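Local atomic coordinates of extracellular solute-binding protein (Bordetella parapertussis, PDB entry 3PU5), a protein that probably binds a small solute, perhaps a polyamine, outside the cytoplasmic membrane for uptake. Residues V87-D92 and F258-L263; A116-K121 and G226-V231; F146-S151 and K190-F195. All coordinates share one frame; numbering follows the deposited sequence.

The three contacts lie in a two-part fold of the periplasmic-binding-protein kind. Contact 1 is on one side of the chain's centre, and contacts 2 and 3 are on the other. Contact 1 is mostly buried and pins a loop to a helix through bonds between side chains and backbone, with apolar groups beside them. Contacts 2 and 3 are partly buried and join strands by backbone hydrogen bonds, antiparallel in contact 2 and parallel in contact 3. Their nearest atoms are about 4 Å apart. Both adjoin helix 197-204, and Leu202 touches residues of each. Contact 2 adds an arginine-aspartate salt bridge and a bridging water just past the paired residues, whereas contact 3 adds phenylalanine packing.

Contact 1: residues V87-D92 and F258-L263; sequences VPSLAD and FMNYAL
Ser89 and Asn260 carry the polar part of this contact. The backbone N of Ser89 donates to Asn260 OD1 at 2.8 Å, with an N-H...O angle of 160°. The donor stands nearly in line with the amide C=O bond. The hydroxyl of Ser89 reaches the same residue: OG lies 2.7 Å from the backbone O of Asn260 and 3.1 Å from its OD1. The single hydroxyl proton can serve either acceptor. Asn260 therefore meets the 3-10 turn with both its amide oxygen and its backbone oxygen. Pro88 comes across the amide at about a right angle, with CD 3.1 Å from Asn260 OD1.

Apolar groups lie next to this polar patch. Val87 CG1 rests against the helix backbone, 3.6 Å from Asn260 CA. It gets there because CG1 points anti to the Val87 N (chi1 -176°). Leu90 CD2 meets Leu263 CD1 at 3.7 Å, and Met259, a selenomethionine, brings CE within 4.4 Å of the same Leu90 CD2.

Behind these contacts stands the backbone of residues 88-92. They form a short 3-10 turn, begun by Leu90 N bonding to Val87 O. This turn presents the N-H and OG of Ser89 to the helix end. Beyond the two segments, Lys98 NZ bonds to Leu90 O and Asn281 ND2 bonds to Leu263 O. The contact thus fixes the loop after helix 67-75 to the last turn of helix 252-262. That helix also packs on helix 15-33 through Tyr261 and Ala262, and on strand 238-246 through Met244.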
# COMPACT_ATOMS: atom_id res chain seq x y z
N VAL A 87 22.91 3.15 2.60
CA VAL A 87 21.67 3.72 3.11
C VAL A 87 21.38 3.06 4.46
O VAL A 87 20.63 2.10 4.54
CB VAL A 87 20.48 3.48 2.12
CG1 VAL A 87 19.20 4.17 2.61
CG2 VAL A 87 20.83 3.96 0.70
N PRO A 88 22.01 3.58 5.52
CA PRO A 88 21.97 2.97 6.86
C PRO A 88 20.56 2.66 7.35
O PRO A 88 20.36 1.66 8.03
CB PRO A 88 22.64 4.03 7.74
CG PRO A 88 23.57 4.74 6.81
CD PRO A 88 22.85 4.79 5.50
N SER A 89 19.58 3.50 7.01
CA SER A 89 18.20 3.26 7.42
C SER A 89 17.66 1.89 7.00
O SER A 89 16.77 1.33 7.66
CB SER A 89 17.27 4.36 6.90
OG SER A 89 17.49 5.58 7.59
N LEU A 90 18.19 1.34 5.91
CA LEU A 90 17.72 0.04 5.44
C LEU A 90 17.89 -1.06 6.50
O LEU A 90 17.19 -2.08 6.47
CB LEU A 90 18.42 -0.37 4.14
CG LEU A 90 18.00 0.40 2.88
CD1 LEU A 90 18.86 -0.01 1.67
CD2 LEU A 90 16.51 0.20 2.59
N ALA A 91 18.80 -0.84 7.44
CA ALA A 91 19.01 -1.81 8.51
C ALA A 91 17.79 -1.90 9.42
O ALA A 91 17.58 -2.92 10.07
CB ALA A 91 20.27 -1.47 9.32
N ASP A 92 17.00 -0.83 9.45
CA ASP A 92 15.81 -0.79 10.31
C ASP A 92 14.51 -1.09 9.58
O ASP A 92 13.42 -0.98 10.16
CB ASP A 92 15.73 0.57 11.00
CG ASP A 92 16.95 0.85 11.83
OD1 ASP A 92 17.36 -0.06 12.58
OD2 ASP A 92 17.51 1.96 11.73
N PHE A 258 19.07 11.29 0.46
CA PHE A 258 17.64 11.54 0.63
C PHE A 258 16.90 10.27 1.05
O PHE A 258 16.07 10.29 1.97
CB PHE A 258 17.01 12.11 -0.65
CG PHE A 258 15.53 12.28 -0.54
CD1 PHE A 258 14.99 13.36 0.15
CD2 PHE A 258 14.66 11.33 -1.06
CE1 PHE A 258 13.61 13.51 0.29
CE2 PHE A 258 13.27 11.47 -0.93
CZ PHE A 258 12.75 12.56 -0.25
N MSE A 259 17.18 9.16 0.38
CA MSE A 259 16.50 7.91 0.71
C MSE A 259 16.78 7.53 2.16
O MSE A 259 15.88 7.09 2.88
CB MSE A 259 16.95 6.79 -0.23
CG MSE A 259 16.21 5.48 -0.04
SE MSE A 259 16.69 4.21 -1.47
CE MSE A 259 15.59 2.70 -0.89
N ASN A 260 18.02 7.70 2.59
CA ASN A 260 18.37 7.40 3.96
C ASN A 260 17.54 8.22 4.94
O ASN A 260 17.10 7.71 5.97
CB ASN A 260 19.84 7.67 4.22
CG ASN A 260 20.27 7.24 5.60
OD1 ASN A 260 20.08 6.09 5.99
ND2 ASN A 260 20.84 8.17 6.36
N TYR A 261 17.34 9.50 4.63
CA TYR A 261 16.53 10.34 5.48
C TYR A 261 15.05 9.92 5.44
O TYR A 261 14.41 9.80 6.48
CB TYR A 261 16.68 11.84 5.14
CG TYR A 261 15.87 12.70 6.08
CD1 TYR A 261 14.64 13.22 5.69
CD2 TYR A 261 16.29 12.93 7.39
CE1 TYR A 261 13.88 13.97 6.56
CE2 TYR A 261 15.53 13.68 8.26
CZ TYR A 261 14.33 14.20 7.84
OH TYR A 261 13.56 14.94 8.70
N ALA A 262 14.54 9.65 4.24
CA ALA A 262 13.12 9.35 4.06
C ALA A 262 12.71 8.08 4.78
O ALA A 262 11.58 7.94 5.23
CB ALA A 262 12.77 9.25 2.56
N LEU A 263 13.65 7.15 4.88
CA LEU A 263 13.40 5.86 5.50
C LEU A 263 13.81 5.89 6.97
O LEU A 263 13.64 4.89 7.68
CB LEU A 263 14.17 4.75 4.76
CG LEU A 263 13.71 4.47 3.32
CD1 LEU A 263 14.59 3.41 2.63
CD2 LEU A 263 12.26 4.05 3.32

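Contact 2: residues A116-K121 and G226-V231; sequences AYRPDK and GMVKWV
Tyr117 and Lys229 form the hydrogen-bonded pair of an antiparallel strand pairing. It joins the end of strand 111-117 to the short strand 229-231 in a mixed alpha/beta lobe, as in periplasmic binding proteins.

The backbone bonds are reciprocal. Tyr117 N donates to Lys229 O at 3.0 Å, and Lys229 N donates to Tyr117 O at 3.0 Å. Ala116 and Trp230 are the adjoining non-hydrogen-bonded pair. Two CA-H...O contacts flank the bonds, from Ala116 CA to Lys229 O and from Val228 CA to Tyr117 O.

The apolar packing centres on the Tyr117 ring. Its CG sits between the backbone N and the carbonyl carbon (chi1 75°), which swings the ring alongside the neighbouring strand. CE1 then lies 3.6 Å from Val231 CG2 and 3.9 Å from Lys229 CB. The Lys229 side chain crosses Pro119 at about a right angle, its CG 4.0 Å from Pro119 CG. Ala116 and Val228 face helices 197-204 and 214-223.

Polar side chains make the third group. Arg118 grips Asp120 side-on: NE bonds to OD2 and NH1 to OD1, both almost straight and in the guanidinium plane. Both oxygens are met on their syn sides, but 27° out of the carboxylate plane. The two bonds fix the rotation of the guanidinium, and CG of Met227, a selenomethionine, lies over one of its faces, toward the rim. Arg118 NH2 has a further partner in Leu202 O. The Trp230 indole NE1 bonds to Gly212 O on strand 209-213.

One water bridges the segments: it accepts from Asp120 N at 3.1 Å and donates to Met227 O at 2.7 Å.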
# COMPACT_ATOMS: atom_id res chain seq x y z
N ALA A 116 -13.54 -3.48 7.31
CA ALA A 116 -14.24 -2.33 7.87
C ALA A 116 -15.72 -2.64 8.06
O ALA A 116 -16.33 -3.31 7.23
CB ALA A 116 -14.04 -1.10 6.98
N TYR A 117 -16.31 -2.14 9.14
CA TYR A 117 -17.70 -2.48 9.45
C TYR A 117 -18.42 -1.42 10.31
O TYR A 117 -17.80 -0.51 10.85
CB TYR A 117 -17.76 -3.85 10.14
CG TYR A 117 -17.30 -3.82 11.59
CD1 TYR A 117 -15.95 -3.90 11.92
CD2 TYR A 117 -18.22 -3.70 12.63
CE1 TYR A 117 -15.52 -3.85 13.25
CE2 TYR A 117 -17.81 -3.65 13.95
CZ TYR A 117 -16.47 -3.73 14.26
OH TYR A 117 -16.09 -3.69 15.58
N ARG A 118 -19.74 -1.56 10.40
CA ARG A 118 -20.57 -0.73 11.27
C ARG A 118 -20.91 -1.50 12.54
O ARG A 118 -21.63 -2.50 12.48
CB ARG A 118 -21.86 -0.36 10.55
CG ARG A 118 -21.74 0.76 9.53
CD ARG A 118 -23.11 1.13 9.00
NE ARG A 118 -23.94 1.78 10.02
CZ ARG A 118 -24.32 3.05 9.98
NH1 ARG A 118 -25.07 3.56 10.95
NH2 ARG A 118 -23.95 3.82 8.95
N PRO A 119 -20.40 -1.05 13.69
CA PRO A 119 -20.71 -1.77 14.93
C PRO A 119 -22.22 -1.88 15.19
O PRO A 119 -22.65 -2.82 15.84
CB PRO A 119 -20.05 -0.91 16.01
CG PRO A 119 -18.91 -0.20 15.29
CD PRO A 119 -19.43 0.05 13.89
N ASP A 120 -23.00 -0.93 14.69
CA ASP A 120 -24.44 -0.96 14.95
C ASP A 120 -25.16 -2.01 14.10
O ASP A 120 -26.35 -2.27 14.29
CB ASP A 120 -25.08 0.43 14.82
CG ASP A 120 -25.24 0.89 13.38
OD1 ASP A 120 -25.83 1.97 13.18
OD2 ASP A 120 -24.78 0.19 12.45
N LYS A 121 -24.43 -2.61 13.17
CA LYS A 121 -24.99 -3.68 12.36
C LYS A 121 -24.38 -5.01 12.75
O LYS A 121 -25.00 -6.07 12.63
CB LYS A 121 -24.76 -3.39 10.88
CG LYS A 121 -25.87 -2.54 10.26
CD LYS A 121 -26.82 -3.44 9.46
CE LYS A 121 -28.29 -3.05 9.63
NZ LYS A 121 -28.91 -3.72 10.82
N GLY A 226 -16.94 6.93 16.13
CA GLY A 226 -17.00 5.48 16.26
C GLY A 226 -18.04 4.75 15.43
O GLY A 226 -18.26 3.56 15.63
N MSE A 227 -18.67 5.43 14.47
CA MSE A 227 -19.75 4.80 13.70
C MSE A 227 -19.22 3.68 12.79
O MSE A 227 -19.95 2.74 12.44
CB MSE A 227 -20.48 5.86 12.88
CG MSE A 227 -21.91 5.52 12.51
SE MSE A 227 -22.56 6.78 11.14
CE MSE A 227 -22.04 8.45 11.95
N VAL A 228 -17.96 3.80 12.40
CA VAL A 228 -17.31 2.73 11.64
C VAL A 228 -16.03 2.32 12.36
O VAL A 228 -15.43 3.13 13.07
CB VAL A 228 -16.97 3.16 10.20
CG1 VAL A 228 -18.23 3.50 9.44
CG2 VAL A 228 -16.00 4.34 10.21
N LYS A 229 -15.63 1.06 12.18
CA LYS A 229 -14.41 0.57 12.80
C LYS A 229 -13.68 -0.34 11.82
O LYS A 229 -14.27 -0.81 10.84
CB LYS A 229 -14.72 -0.17 14.11
CG LYS A 229 -15.01 0.76 15.28
CD LYS A 229 -14.80 0.04 16.60
CE LYS A 229 -14.91 1.00 17.78
NZ LYS A 229 -16.24 1.68 17.83
N TRP A 230 -12.40 -0.57 12.11
CA TRP A 230 -11.53 -1.35 11.24
C TRP A 230 -11.01 -2.55 12.01
O TRP A 230 -10.64 -2.42 13.18
CB TRP A 230 -10.36 -0.50 10.77
CG TRP A 230 -9.48 -1.15 9.73
CD1 TRP A 230 -9.73 -1.25 8.39
CD2 TRP A 230 -8.20 -1.76 9.94
NE1 TRP A 230 -8.69 -1.89 7.76
CE2 TRP A 230 -7.74 -2.21 8.69
CE3 TRP A 230 -7.40 -1.98 11.07
CZ2 TRP A 230 -6.51 -2.87 8.53
CZ3 TRP A 230 -6.18 -2.63 10.92
CH2 TRP A 230 -5.75 -3.07 9.65
N VAL A 231 -10.97 -3.70 11.35
CA VAL A 231 -10.45 -4.92 11.94
C VAL A 231 -9.08 -5.24 11.39
O VAL A 231 -8.87 -5.29 10.18
CB VAL A 231 -11.37 -6.13 11.69
CG1 VAL A 231 -10.78 -7.38 12.32
CG2 VAL A 231 -12.77 -5.87 12.26
O HOH W 1 -22.26 1.84 13.60

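Contact 3: residues F146-S151 and K190-F195; sequences FFNNLS and KFFTAF
Phe147 and Phe191 sit side by side in the two parallel strands of a beta-alpha-beta crossover. Helices 156-167 and 174-184 connect strand 145-148 to strand 188-192. The backbone bonds alternate between the strands. Phe147 N donates to Lys190 O at 3.1 Å, Phe192 N to Phe147 O at 2.9 Å, and Asn149 N to Phe192 O at 2.9 Å. The last bond carries the pairing one residue past strand 145-148. The short strand axes come within 4.7 Å, at 35°.

Phe192 packs closely on the first strand. Its CG lies between backbone N and carbonyl carbon (chi1 67°), and this turns the ring back over that strand. Asn148 CA then sits over one ring face, 3.8 Å from the Phe192 centroid, as a CH-pi contact. On the same side of the sheet, Phe146 CD1 approaches Phe192 CD2 at 3.8 Å, with the two ring planes steeply inclined (73°). On the other side, Phe147 CB meets Phe191 CE2 at 4.0 Å.

Helix 197-204 packs on Phe146, while Trp319 of helix 305-322 meets Phe191 edge-to-face. Asn149 OD1 bonds to Ser152 OG. A strand, two helices and a parallel partner strand make a crossover whose connection holds two helices, consistent with the alpha/beta lobes of periplasmic binding proteins.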
# COMPACT_ATOMS: atom_id res chain seq x y z
N PHE A 146 -19.85 -5.56 0.84
CA PHE A 146 -19.24 -4.99 -0.37
C PHE A 146 -17.85 -5.61 -0.54
O PHE A 146 -17.31 -6.18 0.41
CB PHE A 146 -19.20 -3.45 -0.34
CG PHE A 146 -18.53 -2.87 0.90
CD1 PHE A 146 -17.15 -2.76 0.97
CD2 PHE A 146 -19.29 -2.42 1.98
CE1 PHE A 146 -16.53 -2.23 2.11
CE2 PHE A 146 -18.69 -1.89 3.11
CZ PHE A 146 -17.30 -1.79 3.18
N PHE A 147 -17.27 -5.51 -1.74
CA PHE A 147 -15.97 -6.13 -2.00
C PHE A 147 -15.24 -5.40 -3.13
O PHE A 147 -15.88 -4.83 -4.00
CB PHE A 147 -16.15 -7.61 -2.38
CG PHE A 147 -14.86 -8.40 -2.37
CD1 PHE A 147 -14.08 -8.48 -3.52
CD2 PHE A 147 -14.43 -9.05 -1.21
CE1 PHE A 147 -12.88 -9.18 -3.51
CE2 PHE A 147 -13.23 -9.76 -1.20
CZ PHE A 147 -12.46 -9.83 -2.36
N ASN A 148 -13.91 -5.41 -3.10
CA ASN A 148 -13.10 -4.74 -4.12
C ASN A 148 -13.39 -5.25 -5.54
O ASN A 148 -13.33 -6.45 -5.79
CB ASN A 148 -11.59 -4.97 -3.87
CG ASN A 148 -11.18 -4.78 -2.41
OD1 ASN A 148 -10.21 -4.08 -2.12
ND2 ASN A 148 -11.89 -5.45 -1.50
N ASN A 149 -13.69 -4.34 -6.46
CA ASN A 149 -13.79 -4.75 -7.86
C ASN A 149 -12.41 -5.08 -8.42
O ASN A 149 -11.52 -4.23 -8.38
CB ASN A 149 -14.44 -3.67 -8.72
CG ASN A 149 -14.68 -4.14 -10.15
OD1 ASN A 149 -14.36 -3.45 -11.11
ND2 ASN A 149 -15.21 -5.34 -10.29
N LEU A 150 -12.23 -6.29 -8.94
CA LEU A 150 -10.92 -6.71 -9.45
C LEU A 150 -10.34 -5.74 -10.50
O LEU A 150 -9.16 -5.37 -10.43
CB LEU A 150 -10.94 -8.14 -10.00
CG LEU A 150 -9.56 -8.66 -10.40
CD1 LEU A 150 -8.58 -8.45 -9.25
CD2 LEU A 150 -9.56 -10.12 -10.83
N SER A 151 -11.17 -5.30 -11.44
CA SER A 151 -10.71 -4.45 -12.54
C SER A 151 -10.44 -2.99 -12.19
O SER A 151 -10.11 -2.21 -13.07
CB SER A 151 -11.74 -4.47 -13.67
OG SER A 151 -12.01 -5.80 -14.07
N LYS A 190 -22.31 -4.77 -3.88
CA LYS A 190 -21.51 -3.83 -4.65
C LYS A 190 -20.05 -4.25 -4.71
O LYS A 190 -19.43 -4.55 -3.69
CB LYS A 190 -21.62 -2.43 -4.04
CG LYS A 190 -20.76 -1.37 -4.72
CD LYS A 190 -21.22 -1.11 -6.16
CE LYS A 190 -20.63 0.19 -6.67
NZ LYS A 190 -20.85 0.38 -8.14
N PHE A 191 -19.52 -4.30 -5.93
CA PHE A 191 -18.09 -4.43 -6.13
C PHE A 191 -17.56 -3.03 -6.39
O PHE A 191 -17.78 -2.46 -7.47
CB PHE A 191 -17.80 -5.37 -7.30
CG PHE A 191 -18.06 -6.82 -6.99
CD1 PHE A 191 -19.24 -7.43 -7.41
CD2 PHE A 191 -17.14 -7.57 -6.26
CE1 PHE A 191 -19.48 -8.78 -7.11
CE2 PHE A 191 -17.38 -8.89 -5.96
CZ PHE A 191 -18.55 -9.50 -6.39
N PHE A 192 -16.90 -2.46 -5.40
CA PHE A 192 -16.59 -1.04 -5.43
C PHE A 192 -15.36 -0.72 -6.27
O PHE A 192 -14.48 -1.55 -6.46
CB PHE A 192 -16.47 -0.47 -4.01
CG PHE A 192 -15.29 -1.00 -3.22
CD1 PHE A 192 -14.05 -0.41 -3.35
CD2 PHE A 192 -15.45 -2.05 -2.33
CE1 PHE A 192 -12.96 -0.89 -2.62
CE2 PHE A 192 -14.38 -2.53 -1.60
CZ PHE A 192 -13.13 -1.95 -1.74
N THR A 193 -15.31 0.52 -6.77
CA THR A 193 -14.34 0.89 -7.77
C THR A 193 -13.41 2.02 -7.34
O THR A 193 -12.54 2.43 -8.10
CB THR A 193 -15.04 1.33 -9.07
OG1 THR A 193 -15.90 2.44 -8.78
CG2 THR A 193 -15.87 0.21 -9.66
N ALA A 194 -13.59 2.55 -6.13
CA ALA A 194 -12.70 3.60 -5.64
C ALA A 194 -12.28 3.39 -4.18
O ALA A 194 -13.01 2.78 -3.40
CB ALA A 194 -13.34 4.97 -5.82
N PHE A 195 -11.10 3.91 -3.83
CA PHE A 195 -10.55 3.77 -2.48
C PHE A 195 -11.45 4.32 -1.37
O PHE A 195 -11.46 3.80 -0.25
CB PHE A 195 -9.18 4.44 -2.41
CG PHE A 195 -8.10 3.67 -3.11
CD1 PHE A 195 -7.73 2.40 -2.67
CD2 PHE A 195 -7.45 4.20 -4.21
CE1 PHE A 195 -6.74 1.69 -3.31
CE2 PHE A 195 -6.45 3.48 -4.86
CZ PHE A 195 -6.09 2.23 -4.41